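Local coordinates for protein hydroquinone dioxygenase large subunit (Pseudomonas sp., PDB 4ZXA) that forms, with a small partner subunit, a metal-dependent hydroquinone 1,2-dioxygenase that probably opens the aromatic ring of hydroquinone, at residues E[28-33]-E[133-138]; E[34-39]-E[116-121]; E[57-62]-E[86-91]; E[190-195]-E[308-313]. One frame throughout, in Å; residues are numbered along the deposited sequence. Where two conformers were deposited one is given.

Contact 1 of 4, residues E[28-33]-E[133-138]; sequences GYRSFQ and LRDWTN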
loop_
_atom_site.group_PDB
_atom_site.type_symbol
_atom_site.label_atom_id
_atom_site.label_comp_id
_atom_site.label_asym_id
_atom_site.label_seq_id
_atom_site.Cartn_x
_atom_site.Cartn_y
_atom_site.Cartn_z
ATOM N N GLY E 28 5.651 -22.918 5.431
ATOM C CA GLY E 28 6.896 -22.988 6.179
ATOM C C GLY E 28 6.936 -22.029 7.357
ATOM O O GLY E 28 7.949 -21.931 8.055
ATOM N N TYR E 29 5.834 -21.321 7.587
ATOM C CA TYR E 29 5.792 -20.327 8.652
ATOM C C TYR E 29 4.956 -20.800 9.834
ATOM O O TYR E 29 4.049 -21.605 9.681
ATOM C CB TYR E 29 5.219 -18.994 8.147
ATOM C CG TYR E 29 5.942 -18.359 6.969
ATOM C CD1 TYR E 29 7.233 -17.858 7.103
ATOM C CD2 TYR E 29 5.316 -18.223 5.734
ATOM C CE1 TYR E 29 7.887 -17.264 6.033
ATOM C CE2 TYR E 29 5.967 -17.630 4.661
ATOM C CZ TYR E 29 7.250 -17.154 4.822
ATOM O OH TYR E 29 7.901 -16.575 3.757
ATOM N N ARG E 30 5.257 -20.259 11.006
ATOM C CA ARG E 30 4.489 -20.507 12.216
ATOM C C ARG E 30 3.412 -19.446 12.409
ATOM O O ARG E 30 3.646 -18.269 12.178
ATOM C CB ARG E 30 5.416 -20.441 13.431
ATOM C CG ARG E 30 6.645 -21.322 13.371
ATOM C CD ARG E 30 7.507 -21.096 14.606
ATOM N NE ARG E 30 8.644 -22.006 14.644
ATOM C CZ ARG E 30 8.594 -23.221 15.176
ATOM N NH1 ARG E 30 7.463 -23.663 15.709
ATOM N NH2 ARG E 30 9.670 -23.997 15.177
ATOM N N SER E 31 2.239 -19.846 12.861
ATOM C CA SER E 31 1.248 -18.868 13.281
ATOM C C SER E 31 1.505 -18.536 14.745
ATOM O O SER E 31 2.156 -19.295 15.442
ATOM C CB SER E 31 -0.173 -19.412 13.098
ATOM O OG SER E 31 -0.344 -20.615 13.832
ATOM N N PHE E 32 1.002 -17.398 15.210
ATOM C CA PHE E 32 1.215 -16.989 16.596
ATOM C C PHE E 32 -0.094 -16.584 17.266
ATOM O O PHE E 32 -1.032 -16.108 16.620
ATOM C CB PHE E 32 2.249 -15.852 16.695
ATOM C CG PHE E 32 3.657 -16.274 16.357
ATOM C CD1 PHE E 32 4.093 -16.316 15.039
ATOM C CD2 PHE E 32 4.544 -16.638 17.354
ATOM C CE1 PHE E 32 5.392 -16.710 14.724
ATOM C CE2 PHE E 32 5.840 -17.026 17.046
ATOM C CZ PHE E 32 6.265 -17.062 15.733
ATOM N N GLN E 33 -0.144 -16.789 18.574
ATOM C CA GLN E 33 -1.293 -16.406 19.367
ATOM C C GLN E 33 -0.853 -15.369 20.382
ATOM O O GLN E 33 0.182 -15.520 21.044
ATOM C CB GLN E 33 -1.872 -17.621 20.097
ATOM C CG GLN E 33 -3.207 -17.349 20.788
ATOM C CD GLN E 33 -4.363 -17.366 19.807
ATOM O OE1 GLN E 33 -4.311 -18.068 18.799
ATOM N NE2 GLN E 33 -5.402 -16.584 20.084
ATOM N N LEU E 133 9.003 -11.492 13.744
ATOM C CA LEU E 133 10.012 -11.004 12.805
ATOM C C LEU E 133 10.996 -12.116 12.463
ATOM O O LEU E 133 11.295 -12.360 11.295
ATOM C CB LEU E 133 10.770 -9.792 13.363
ATOM C CG LEU E 133 10.026 -8.470 13.526
ATOM C CD1 LEU E 133 10.849 -7.505 14.395
ATOM C CD2 LEU E 133 9.718 -7.861 12.160
ATOM N N ARG E 134 11.497 -12.787 13.491
ATOM C CA ARG E 134 12.462 -13.858 13.298
ATOM C C ARG E 134 11.915 -14.877 12.318
ATOM O O ARG E 134 12.577 -15.237 11.347
ATOM C CB ARG E 134 12.798 -14.527 14.634
ATOM C CG ARG E 134 14.026 -15.431 14.598
ATOM C CD ARG E 134 14.353 -15.997 15.987
ATOM N NE ARG E 134 15.590 -16.781 15.975
ATOM C CZ ARG E 134 16.720 -16.425 16.588
ATOM N NH1 ARG E 134 16.791 -15.295 17.293
ATOM N NH2 ARG E 134 17.787 -17.210 16.503
ATOM N N ASP E 135 10.689 -15.327 12.560
ATOM C CA ASP E 135 10.123 -16.387 11.745
ATOM C C ASP E 135 9.700 -15.936 10.331
ATOM O O ASP E 135 9.912 -16.663 9.364
ATOM C CB ASP E 135 8.971 -17.068 12.482
ATOM C CG ASP E 135 8.487 -18.325 11.764
ATOM O OD1 ASP E 135 9.224 -19.336 11.775
ATOM O OD2 ASP E 135 7.376 -18.301 11.183
ATOM N N TRP E 136 9.122 -14.743 10.202
ATOM C CA TRP E 136 8.556 -14.319 8.919
ATOM C C TRP E 136 9.536 -13.561 8.014
ATOM O O TRP E 136 9.230 -13.278 6.841
ATOM C CB TRP E 136 7.291 -13.483 9.134
ATOM C CG TRP E 136 6.196 -14.225 9.836
ATOM C CD1 TRP E 136 6.227 -15.518 10.266
ATOM C CD2 TRP E 136 4.902 -13.718 10.181
ATOM N NE1 TRP E 136 5.038 -15.846 10.858
ATOM C CE2 TRP E 136 4.206 -14.757 10.822
ATOM C CE3 TRP E 136 4.268 -12.484 10.006
ATOM C CZ2 TRP E 136 2.906 -14.604 11.294
ATOM C CZ3 TRP E 136 2.976 -12.333 10.476
ATOM C CH2 TRP E 136 2.309 -13.384 11.110
ATOM N N THR E 137 10.707 -13.239 8.548
ATOM C CA THR E 137 11.706 -12.558 7.748
ATOM C C THR E 137 12.724 -13.527 7.155
ATOM O O THR E 137 13.568 -14.068 7.858
ATOM C CB THR E 137 12.440 -11.479 8.546
ATOM O OG1 THR E 137 11.482 -10.614 9.172
ATOM C CG2 THR E 137 13.339 -10.671 7.620
ATOM N N ASN E 138 12.637 -13.714 5.848
ATOM C CA ASN E 138 13.522 -14.595 5.119
ATOM C C ASN E 138 14.855 -13.932 4.902
ATOM O O ASN E 138 14.979 -12.726 5.081
ATOM C CB ASN E 138 12.893 -14.940 3.774
ATOM C CG ASN E 138 11.545 -15.593 3.930
ATOM O OD1 ASN E 138 11.355 -16.433 4.814
ATOM N ND2 ASN E 138 10.589 -15.192 3.095
HETATM O O HOH W 1 9.296 -21.372 10.391
#

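Contact 2 of 4, residues E[34-39]-E[116-121]; sequences LGAFEL and YTENFE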
loop_
_atom_site.group_PDB
_atom_site.type_symbol
_atom_site.label_atom_id
_atom_site.label_comp_id
_atom_site.label_asym_id
_atom_site.label_seq_id
_atom_site.Cartn_x
_atom_site.Cartn_y
_atom_site.Cartn_z
ATOM N N LEU E 34 -1.638 -14.310 20.502
ATOM C CA LEU E 34 -1.373 -13.282 21.491
ATOM C C LEU E 34 -2.725 -12.910 22.035
ATOM O O LEU E 34 -3.528 -12.300 21.335
ATOM C CB LEU E 34 -0.691 -12.077 20.842
ATOM C CG LEU E 34 -0.286 -10.913 21.745
ATOM C CD1 LEU E 34 0.549 -11.415 22.915
ATOM C CD2 LEU E 34 0.486 -9.868 20.949
ATOM N N GLY E 35 -2.998 -13.308 23.275
ATOM C CA GLY E 35 -4.332 -13.179 23.825
ATOM C C GLY E 35 -5.288 -13.703 22.782
ATOM O O GLY E 35 -5.136 -14.817 22.299
ATOM N N ALA E 36 -6.257 -12.891 22.395
ATOM C CA ALA E 36 -7.298 -13.367 21.499
ATOM C C ALA E 36 -6.957 -13.170 20.030
ATOM O O ALA E 36 -7.778 -13.494 19.165
ATOM C CB ALA E 36 -8.640 -12.704 21.833
ATOM N N PHE E 37 -5.766 -12.639 19.749
ATOM C CA PHE E 37 -5.335 -12.401 18.370
ATOM C C PHE E 37 -4.635 -13.627 17.806
ATOM O O PHE E 37 -3.874 -14.287 18.496
ATOM C CB PHE E 37 -4.356 -11.210 18.273
ATOM C CG PHE E 37 -4.996 -9.868 18.442
ATOM C CD1 PHE E 37 -5.686 -9.284 17.408
ATOM C CD2 PHE E 37 -4.892 -9.182 19.635
ATOM C CE1 PHE E 37 -6.276 -8.040 17.558
ATOM C CE2 PHE E 37 -5.480 -7.948 19.789
ATOM C CZ PHE E 37 -6.173 -7.378 18.744
ATOM N N GLU E 38 -4.859 -13.901 16.533
ATOM C CA GLU E 38 -4.069 -14.897 15.839
ATOM C C GLU E 38 -3.317 -14.247 14.696
ATOM O O GLU E 38 -3.916 -13.628 13.811
ATOM C CB GLU E 38 -4.952 -16.006 15.284
ATOM C CG GLU E 38 -4.436 -17.386 15.607
ATOM C CD GLU E 38 -4.432 -18.310 14.412
ATOM O OE1 GLU E 38 -4.456 -17.812 13.260
ATOM O OE2 GLU E 38 -4.404 -19.543 14.631
ATOM N N LEU E 39 -2.000 -14.395 14.721
ATOM C CA LEU E 39 -1.159 -13.873 13.661
ATOM C C LEU E 39 -0.525 -14.987 12.810
ATOM O O LEU E 39 0.235 -15.820 13.326
ATOM C CB LEU E 39 -0.076 -12.974 14.261
ATOM C CG LEU E 39 -0.662 -11.835 15.095
ATOM C CD1 LEU E 39 -0.737 -12.214 16.559
ATOM C CD2 LEU E 39 0.168 -10.568 14.900
ATOM N N TYR E 116 -11.614 -4.909 17.836
ATOM C CA TYR E 116 -11.220 -5.509 19.101
ATOM C C TYR E 116 -9.891 -4.923 19.584
ATOM O O TYR E 116 -8.984 -4.679 18.783
ATOM C CB TYR E 116 -11.120 -7.029 18.957
ATOM C CG TYR E 116 -10.596 -7.748 20.178
ATOM C CD1 TYR E 116 -11.420 -8.016 21.273
ATOM C CD2 TYR E 116 -9.283 -8.186 20.228
ATOM C CE1 TYR E 116 -10.931 -8.695 22.392
ATOM C CE2 TYR E 116 -8.787 -8.863 21.332
ATOM C CZ TYR E 116 -9.608 -9.113 22.414
ATOM O OH TYR E 116 -9.083 -9.781 23.499
ATOM N N THR E 117 -9.784 -4.701 20.890
ATOM C CA THR E 117 -8.529 -4.259 21.504
ATOM C C THR E 117 -8.210 -5.158 22.689
ATOM O O THR E 117 -9.124 -5.583 23.389
ATOM C CB THR E 117 -8.631 -2.828 22.070
ATOM O OG1 THR E 117 -9.306 -1.974 21.141
ATOM C CG2 THR E 117 -7.233 -2.279 22.397
ATOM N N GLU E 118 -6.929 -5.440 22.917
ATOM C CA GLU E 118 -6.516 -6.194 24.100
ATOM C C GLU E 118 -5.204 -5.658 24.642
ATOM O O GLU E 118 -4.315 -5.306 23.874
ATOM C CB GLU E 118 -6.375 -7.691 23.807
ATOM C CG GLU E 118 -5.864 -8.469 25.025
ATOM C CD GLU E 118 -6.057 -9.973 24.914
ATOM O OE1 GLU E 118 -6.615 -10.436 23.891
ATOM O OE2 GLU E 118 -5.656 -10.694 25.859
ATOM N N ASN E 119 -5.089 -5.605 25.966
ATOM C CA ASN E 119 -3.924 -5.016 26.627
ATOM C C ASN E 119 -2.880 -6.064 26.987
ATOM O O ASN E 119 -3.223 -7.203 27.287
ATOM C CB ASN E 119 -4.362 -4.260 27.873
ATOM C CG ASN E 119 -3.252 -3.416 28.463
ATOM O OD1 ASN E 119 -2.582 -3.823 29.413
ATOM N ND2 ASN E 119 -3.052 -2.230 27.904
ATOM N N PHE E 120 -1.605 -5.688 26.946
ATOM C CA PHE E 120 -0.532 -6.657 27.169
ATOM C C PHE E 120 0.627 -6.075 27.969
ATOM O O PHE E 120 0.964 -4.905 27.823
ATOM C CB PHE E 120 -0.003 -7.198 25.836
ATOM C CG PHE E 120 -0.995 -8.035 25.082
ATOM C CD1 PHE E 120 -1.093 -9.397 25.312
ATOM C CD2 PHE E 120 -1.820 -7.466 24.120
ATOM C CE1 PHE E 120 -2.000 -10.186 24.605
ATOM C CE2 PHE E 120 -2.739 -8.248 23.408
ATOM C CZ PHE E 120 -2.829 -9.614 23.656
ATOM N N GLU E 121 1.236 -6.899 28.815
ATOM C CA GLU E 121 2.464 -6.504 29.494
ATOM C C GLU E 121 3.546 -6.381 28.432
ATOM O O GLU E 121 3.788 -7.313 27.661
ATOM C CB GLU E 121 2.868 -7.543 30.543
ATOM C CG GLU E 121 1.854 -7.760 31.671
ATOM C CD GLU E 121 1.713 -6.551 32.582
ATOM O OE1 GLU E 121 2.697 -5.789 32.732
ATOM O OE2 GLU E 121 0.614 -6.359 33.147
#

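Contact 3 of 4, residues E[57-62]-E[86-91]; sequences RSHLIP and DHVIGT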
loop_
_atom_site.group_PDB
_atom_site.type_symbol
_atom_site.label_atom_id
_atom_site.label_comp_id
_atom_site.label_asym_id
_atom_site.label_seq_id
_atom_site.Cartn_x
_atom_site.Cartn_y
_atom_site.Cartn_z
ATOM N N ARG E 57 -12.971 -12.234 13.132
ATOM C CA ARG E 57 -12.755 -11.263 12.071
ATOM C C ARG E 57 -11.326 -11.391 11.523
ATOM O O ARG E 57 -10.405 -11.767 12.244
ATOM C CB ARG E 57 -13.012 -9.840 12.579
ATOM C CG ARG E 57 -14.185 -9.693 13.536
ATOM C CD ARG E 57 -15.424 -10.471 13.088
ATOM N NE ARG E 57 -16.289 -9.740 12.169
ATOM C CZ ARG E 57 -17.588 -9.519 12.374
ATOM N NH1 ARG E 57 -18.189 -9.960 13.471
ATOM N NH2 ARG E 57 -18.296 -8.856 11.473
ATOM N N SER E 58 -11.136 -11.073 10.249
ATOM C CA SER E 58 -9.806 -11.171 9.658
ATOM C C SER E 58 -9.394 -9.924 8.904
ATOM O O SER E 58 -10.227 -9.104 8.513
ATOM C CB SER E 58 -9.714 -12.374 8.720
ATOM O OG SER E 58 -10.166 -13.535 9.375
ATOM N N HIS E 59 -8.092 -9.806 8.684
ATOM C CA HIS E 59 -7.558 -8.705 7.912
ATOM C C HIS E 59 -6.183 -9.045 7.321
ATOM O O HIS E 59 -5.313 -9.599 7.996
ATOM C CB HIS E 59 -7.508 -7.449 8.775
ATOM C CG HIS E 59 -6.940 -6.264 8.070
ATOM N ND1 HIS E 59 -7.633 -5.577 7.099
ATOM C CD2 HIS E 59 -5.741 -5.645 8.188
ATOM C CE1 HIS E 59 -6.893 -4.581 6.655
ATOM N NE2 HIS E 59 -5.742 -4.596 7.301
ATOM N N LEU E 60 -6.001 -8.728 6.047
ATOM C CA LEU E 60 -4.748 -9.024 5.378
ATOM C C LEU E 60 -3.893 -7.771 5.238
ATOM O O LEU E 60 -4.398 -6.682 4.959
ATOM C CB LEU E 60 -5.000 -9.622 3.991
ATOM C CG LEU E 60 -5.175 -11.130 3.777
ATOM C CD1 LEU E 60 -5.210 -11.920 5.083
ATOM C CD2 LEU E 60 -6.415 -11.387 2.935
ATOM N N ILE E 61 -2.593 -7.943 5.441
ATOM C CA ILE E 61 -1.622 -6.912 5.147
ATOM C C ILE E 61 -0.462 -7.550 4.383
ATOM O O ILE E 61 0.086 -8.559 4.823
ATOM C CB ILE E 61 -1.104 -6.254 6.437
ATOM C CG1 ILE E 61 -2.274 -5.712 7.260
ATOM C CG2 ILE E 61 -0.108 -5.166 6.121
ATOM C CD1 ILE E 61 -1.872 -5.240 8.644
ATOM N N PRO E 62 -0.097 -6.974 3.229
ATOM C CA PRO E 62 1.054 -7.449 2.438
ATOM C C PRO E 62 2.279 -7.628 3.341
ATOM O O PRO E 62 2.564 -6.744 4.150
ATOM C CB PRO E 62 1.306 -6.304 1.457
ATOM C CG PRO E 62 -0.044 -5.631 1.324
ATOM C CD PRO E 62 -0.684 -5.738 2.685
ATOM N N ASP E 86 -1.492 -0.071 9.579
ATOM C CA ASP E 86 -2.352 0.358 8.492
ATOM C C ASP E 86 -3.644 0.821 9.147
ATOM O O ASP E 86 -3.706 0.948 10.362
ATOM C CB ASP E 86 -2.564 -0.744 7.434
ATOM C CG ASP E 86 -3.497 -1.868 7.900
ATOM O OD1 ASP E 86 -4.080 -1.792 9.012
ATOM O OD2 ASP E 86 -3.667 -2.836 7.127
ATOM N N HIS E 87 -4.678 1.084 8.360
ATOM C CA HIS E 87 -5.876 1.705 8.912
ATOM C C HIS E 87 -6.736 0.768 9.763
ATOM O O HIS E 87 -7.806 1.155 10.234
ATOM C CB HIS E 87 -6.699 2.369 7.806
ATOM C CG HIS E 87 -6.017 3.547 7.188
ATOM N ND1 HIS E 87 -5.153 3.433 6.121
ATOM C CD2 HIS E 87 -6.056 4.863 7.504
ATOM C CE1 HIS E 87 -4.695 4.630 5.800
ATOM N NE2 HIS E 87 -5.230 5.515 6.622
ATOM N N VAL E 88 -6.264 -0.457 9.965
ATOM C CA VAL E 88 -6.964 -1.393 10.832
ATOM C C VAL E 88 -6.142 -1.779 12.060
ATOM O O VAL E 88 -6.651 -1.767 13.171
ATOM C CB VAL E 88 -7.370 -2.661 10.057
ATOM C CG1 VAL E 88 -8.023 -3.667 10.975
ATOM C CG2 VAL E 88 -8.304 -2.282 8.924
ATOM N N ILE E 89 -4.867 -2.098 11.854
ATOM C CA ILE E 89 -4.037 -2.706 12.886
ATOM C C ILE E 89 -3.017 -1.754 13.493
ATOM O O ILE E 89 -2.331 -1.035 12.780
ATOM C CB ILE E 89 -3.273 -3.922 12.319
ATOM C CG1 ILE E 89 -4.257 -4.997 11.850
ATOM C CG2 ILE E 89 -2.335 -4.477 13.360
ATOM C CD1 ILE E 89 -5.108 -5.588 12.975
ATOM N N GLY E 90 -2.899 -1.768 14.815
ATOM C CA GLY E 90 -2.012 -0.842 15.488
ATOM C C GLY E 90 -1.806 -1.103 16.969
ATOM O O GLY E 90 -2.469 -1.947 17.575
ATOM N N THR E 91 -0.861 -0.375 17.553
ATOM C CA THR E 91 -0.593 -0.466 18.974
ATOM C C THR E 91 -0.579 0.914 19.602
ATOM O O THR E 91 -0.319 1.916 18.937
ATOM C CB THR E 91 0.730 -1.177 19.254
ATOM O OG1 THR E 91 1.758 -0.602 18.458
ATOM C CG2 THR E 91 0.622 -2.637 18.894
#

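Contact 4 of 4, residues E[190-195]-E[308-313]; sequences VNRQFA and TKRSML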
loop_
_atom_site.group_PDB
_atom_site.type_symbol
_atom_site.label_atom_id
_atom_site.label_comp_id
_atom_site.label_asym_id
_atom_site.label_seq_id
_atom_site.Cartn_x
_atom_site.Cartn_y
_atom_site.Cartn_z
ATOM N N VAL E 190 29.489 4.002 3.052
ATOM C CA VAL E 190 28.595 5.099 2.716
ATOM C C VAL E 190 27.428 4.561 1.893
ATOM O O VAL E 190 27.631 3.858 0.907
ATOM C CB VAL E 190 29.340 6.153 1.885
ATOM C CG1 VAL E 190 28.415 7.312 1.500
ATOM C CG2 VAL E 190 30.574 6.636 2.639
ATOM N N ASN E 191 26.208 4.895 2.298
ATOM C CA ASN E 191 25.017 4.500 1.544
ATOM C C ASN E 191 25.040 5.111 0.145
ATOM O O ASN E 191 25.486 6.247 -0.030
ATOM C CB ASN E 191 23.736 4.912 2.287
ATOM C CG ASN E 191 22.480 4.365 1.628
ATOM O OD1 ASN E 191 21.955 4.950 0.668
ATOM N ND2 ASN E 191 21.986 3.237 2.139
ATOM N N ARG E 192 24.551 4.365 -0.846
ATOM C CA ARG E 192 24.648 4.795 -2.244
ATOM C C ARG E 192 23.937 6.118 -2.533
ATOM O O ARG E 192 24.263 6.788 -3.516
ATOM C CB ARG E 192 24.117 3.726 -3.199
ATOM C CG ARG E 192 22.596 3.735 -3.332
ATOM C CD ARG E 192 21.910 2.802 -2.326
ATOM N NE ARG E 192 20.478 2.684 -2.605
ATOM C CZ ARG E 192 19.508 3.249 -1.878
ATOM N NH1 ARG E 192 19.789 3.969 -0.799
ATOM N NH2 ARG E 192 18.244 3.092 -2.237
ATOM N N GLN E 193 22.966 6.494 -1.708
ATOM C CA GLN E 193 22.267 7.759 -1.944
ATOM C C GLN E 193 22.855 8.910 -1.132
ATOM O O GLN E 193 22.294 9.996 -1.086
ATOM C CB GLN E 193 20.752 7.633 -1.728
ATOM C CG GLN E 193 20.056 6.817 -2.820
ATOM C CD GLN E 193 18.535 7.018 -2.874
ATOM O OE1 GLN E 193 17.949 7.750 -2.075
ATOM N NE2 GLN E 193 17.902 6.367 -3.826
ATOM N N PHE E 194 23.991 8.665 -0.492
ATOM C CA PHE E 194 24.743 9.728 0.158
ATOM C C PHE E 194 26.178 9.742 -0.371
ATOM O O PHE E 194 27.058 10.371 0.222
ATOM C CB PHE E 194 24.723 9.575 1.689
ATOM C CG PHE E 194 23.376 9.870 2.320
ATOM C CD1 PHE E 194 22.659 10.998 1.962
ATOM C CD2 PHE E 194 22.828 9.008 3.258
ATOM C CE1 PHE E 194 21.430 11.275 2.533
ATOM C CE2 PHE E 194 21.586 9.274 3.833
ATOM C CZ PHE E 194 20.881 10.409 3.471
ATOM N N ALA E 195 26.413 9.068 -1.498
ATOM C CA ALA E 195 27.780 8.908 -2.011
ATOM C C ALA E 195 28.494 10.225 -2.302
ATOM O O ALA E 195 29.703 10.235 -2.475
ATOM C CB ALA E 195 27.817 7.988 -3.244
ATOM N N THR E 308 11.452 10.755 -1.179
ATOM C CA THR E 308 11.849 10.090 -2.412
ATOM C C THR E 308 13.327 9.735 -2.409
ATOM O O THR E 308 13.685 8.616 -2.746
ATOM C CB THR E 308 11.533 10.927 -3.656
ATOM O OG1 THR E 308 10.118 11.139 -3.749
ATOM C CG2 THR E 308 11.993 10.193 -4.874
ATOM N N LYS E 309 14.178 10.687 -2.033
ATOM C CA LYS E 309 15.589 10.390 -1.862
ATOM C C LYS E 309 15.919 10.230 -0.384
ATOM O O LYS E 309 15.436 10.996 0.441
ATOM C CB LYS E 309 16.476 11.500 -2.453
ATOM C CG LYS E 309 17.945 11.324 -2.081
ATOM C CD LYS E 309 18.846 12.363 -2.726
ATOM C CE LYS E 309 20.322 12.212 -2.311
ATOM N NZ LYS E 309 20.574 12.557 -0.879
ATOM N N ARG E 310 16.744 9.241 -0.053
ATOM C CA ARG E 310 17.281 9.128 1.295
ATOM C C ARG E 310 17.735 10.504 1.772
ATOM O O ARG E 310 18.648 11.095 1.183
ATOM C CB ARG E 310 18.456 8.153 1.323
ATOM C CG ARG E 310 18.595 7.337 2.611
ATOM C CD ARG E 310 19.859 6.488 2.548
ATOM N NE ARG E 310 20.038 5.559 3.655
ATOM C CZ ARG E 310 19.421 4.382 3.742
ATOM N NH1 ARG E 310 18.557 4.001 2.801
ATOM N NH2 ARG E 310 19.659 3.588 4.779
ATOM N N SER E 311 17.109 10.996 2.846
ATOM C CA SER E 311 17.372 12.332 3.366
ATOM C C SER E 311 17.718 12.340 4.856
ATOM O O SER E 311 17.361 11.428 5.599
ATOM C CB SER E 311 16.165 13.237 3.131
ATOM O OG SER E 311 15.015 12.715 3.769
ATOM N N MET E 312 18.393 13.399 5.289
ATOM C CA MET E 312 18.822 13.487 6.668
ATOM C C MET E 312 17.800 14.279 7.446
ATOM O O MET E 312 17.566 15.456 7.154
ATOM C CB MET E 312 20.188 14.147 6.750
ATOM C CG MET E 312 21.234 13.458 5.891
ATOM S SD MET E 312 22.861 14.157 6.217
ATOM C CE MET E 312 23.906 13.028 5.282
ATOM N N LEU E 313 17.162 13.627 8.412
ATOM C CA LEU E 313 16.148 14.284 9.231
ATOM C C LEU E 313 16.560 14.270 10.692
ATOM O O LEU E 313 16.968 13.243 11.232
ATOM C CB LEU E 313 14.775 13.614 9.082
ATOM C CG LEU E 313 13.696 14.058 10.088
ATOM C CD1 LEU E 313 13.312 15.518 9.884
ATOM C CD2 LEU E 313 12.462 13.204 9.977
HETATM O O HOH W 2 15.319 6.982 -4.724
#

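Contact 1 of 4, residues E[28-33]-E[133-138]
An aromatic cluster of Y29, F32 and W136 seats the C-terminal end of helix 122-136 against the strip of chain leading into strand 32-34. W136 points its indole N-H at the backbone: NE1 gives a hydrogen bond to R30 O (3.1 Å), lying in both the ring plane and the carbonyl plane. Y29 CD1 approaches W136 CD1 with the ring planes 68° apart, while F32 meets W136 NE1 at the edge of its own ring, F32 CE1 4.0 Å from that nitrogen. The Y29 hydroxyl accepts a nearly straight bond from N138 ND2 (3.1 Å) and is also bonded to G155 O; N138 OD1 is held in turn by N158 N. A phenylalanine at Y29 would probably keep the ring packing but leave the N138 amide N-H without this acceptor. D135, its CG anti to the backbone N (chi1 -171°), takes the R30 backbone N-H on OD2 at 2.9 Å, from the syn side but tilted out of the carboxylate plane, and a water links D135 OD1 to G28 O.

Contact 2 of 4, residues E[34-39]-E[116-121]
L34 lies over one face of the F120 ring, its CG 3.7 Å from the ring centroid in a CH-pi contact displaced toward the rim. CG of L34 stands anti to the backbone N (chi1 -178°), which lays the branch with CD1 along the CE1 side of that ring. Beside it G35 leaves the hollow into which the F120 edge and the E118 carboxylate fit, E118 OE2 3.5 Å from G35 CA. The bump carrying these residues is a type II' beta turn, L34 to F37, joining strands 32-34 and 37-41 and pressed on edge strand 116-121 of another sheet. On its far shoulder A36 CB rests by the Y116 hydroxyl, and in an offset edge-to-face pair Y116 turns its edge to the F37 face, Y116 CD2 3.5 Å from F37 CZ. E118 OE1 accepts from A36 N (2.9 Å) and from Y116 OH (2.6 Å), on opposite faces of the carboxylate. Shortening E118 to an alanine is likely to strand the A36 N-H and Y116 hydroxyl without their acceptor.

Contact 3 of 4, residues E[57-62]-E[86-91]
H59 and D86 make the polar core of this contact, which joins strand 55-62, at the margin of the five-stranded antiparallel sheet, to the turn entering strand 89-93 of the eight-stranded sheet. The hydrogen bond from H59 NE2 to D86 OD2 is 2.7 Å long and nearly straight (173°). It lies in the imidazole plane and uses the syn lone pair of the oxygen, although ring and carboxylate planes are 74° apart. The other oxygen serves its own chain: D86 OD1 takes V88 N (2.7 Å) from above the carboxylate plane and I89 N (3.0 Å) nearly along the C-O direction, forming an Asx turn extended to an Asx motif. With chi1 at 74°, D86 has CG between its backbone N and carbonyl carbon, where one oxygen can fold onto the turn while the other faces H59. I61 lays CG1 and CD1 on D86 OD2 in close van der Waals packing.

Apolar contacts close around this pair. V88 CG2 sits over one face of the H59 ring, 3.8 Å from its centroid, in a CH-pi contact. I61 CD1 meets I89 CG1 at 4.0 Å. Beyond the two segments H59 also packs on W50 of strand 45-52.

With three N-H groups directed at its two oxygens, the D86 carboxylate has its rotation fixed, and its charge would be expected to favour a protonated, cationic H59.

Contact 4 of 4, residues E[190-195]-E[308-313]
N191 OD1 is gripped by two donors of its own loop: Q193 N at 3.0 Å, closing an Asx turn, and R192 NH1 at 2.8 Å, in the carbonyl plane on a lone pair. The turn belongs to the long loop between helix 162-165 and strand 203-206, and it covers the start of strand 310-318 in the five-stranded antiparallel sheet of the cupin-like region. Thus fixed, the N191 amide stacks on the R310 guanidinium, planes 14° apart, with N191 ND2 over its centre at 3.2 Å from R310 CZ. R192 and R310 bring their guanidinium groups close at nearly a right angle; E249 forms salt bridges to both, with E149 bonding both N191 ND2 and R310 NH1.

Q193, extended beyond CG, carries OE1 to the strand, where it accepts R310 N (2.8 Å) almost in line with its C=O; a water connects its NE2 to T308 O. K309 bends at its last torsion (chi4 -69°), so that NZ gives a bond to R310 O and a weak one to Q193 O; D269 is its salt-bridge partner, and T12 of the small subunit also binds it.

F194 wedges between R310 and M312. Its CE2 touches R310 CD at 3.5 Å, and M312 CE stands over one face of the F194 ring in a CH-pi contact, 4.2 Å from the centroid, with SD above the same face at 5.3 Å, a Met-aromatic arrangement.

Contacts 1, 2 and 3 lie in the N-terminal family region and are nested along the chain, 3 inside 2 inside 1. Contacts 1 and 2 touch: F32 N lies 2.6 Å from L39 O, a probable hydrogen bond between neighbouring strands 32-34 and 37-41, and strand 116-121 leads into helix 122-136. Contact 3 is centred about 13 Å from contact 2 and joins the same two sheets. Contact 4 follows later, its centre about 38 Å from that of contact 2. The S311 side chain is about 9 Å from the bound 4-hydroxybenzonitrile, and strand 310-318 pairs with strand 241-249, which carries the pocket residues T246 and E248. Contacts 3 and 4 both touch the second large subunit.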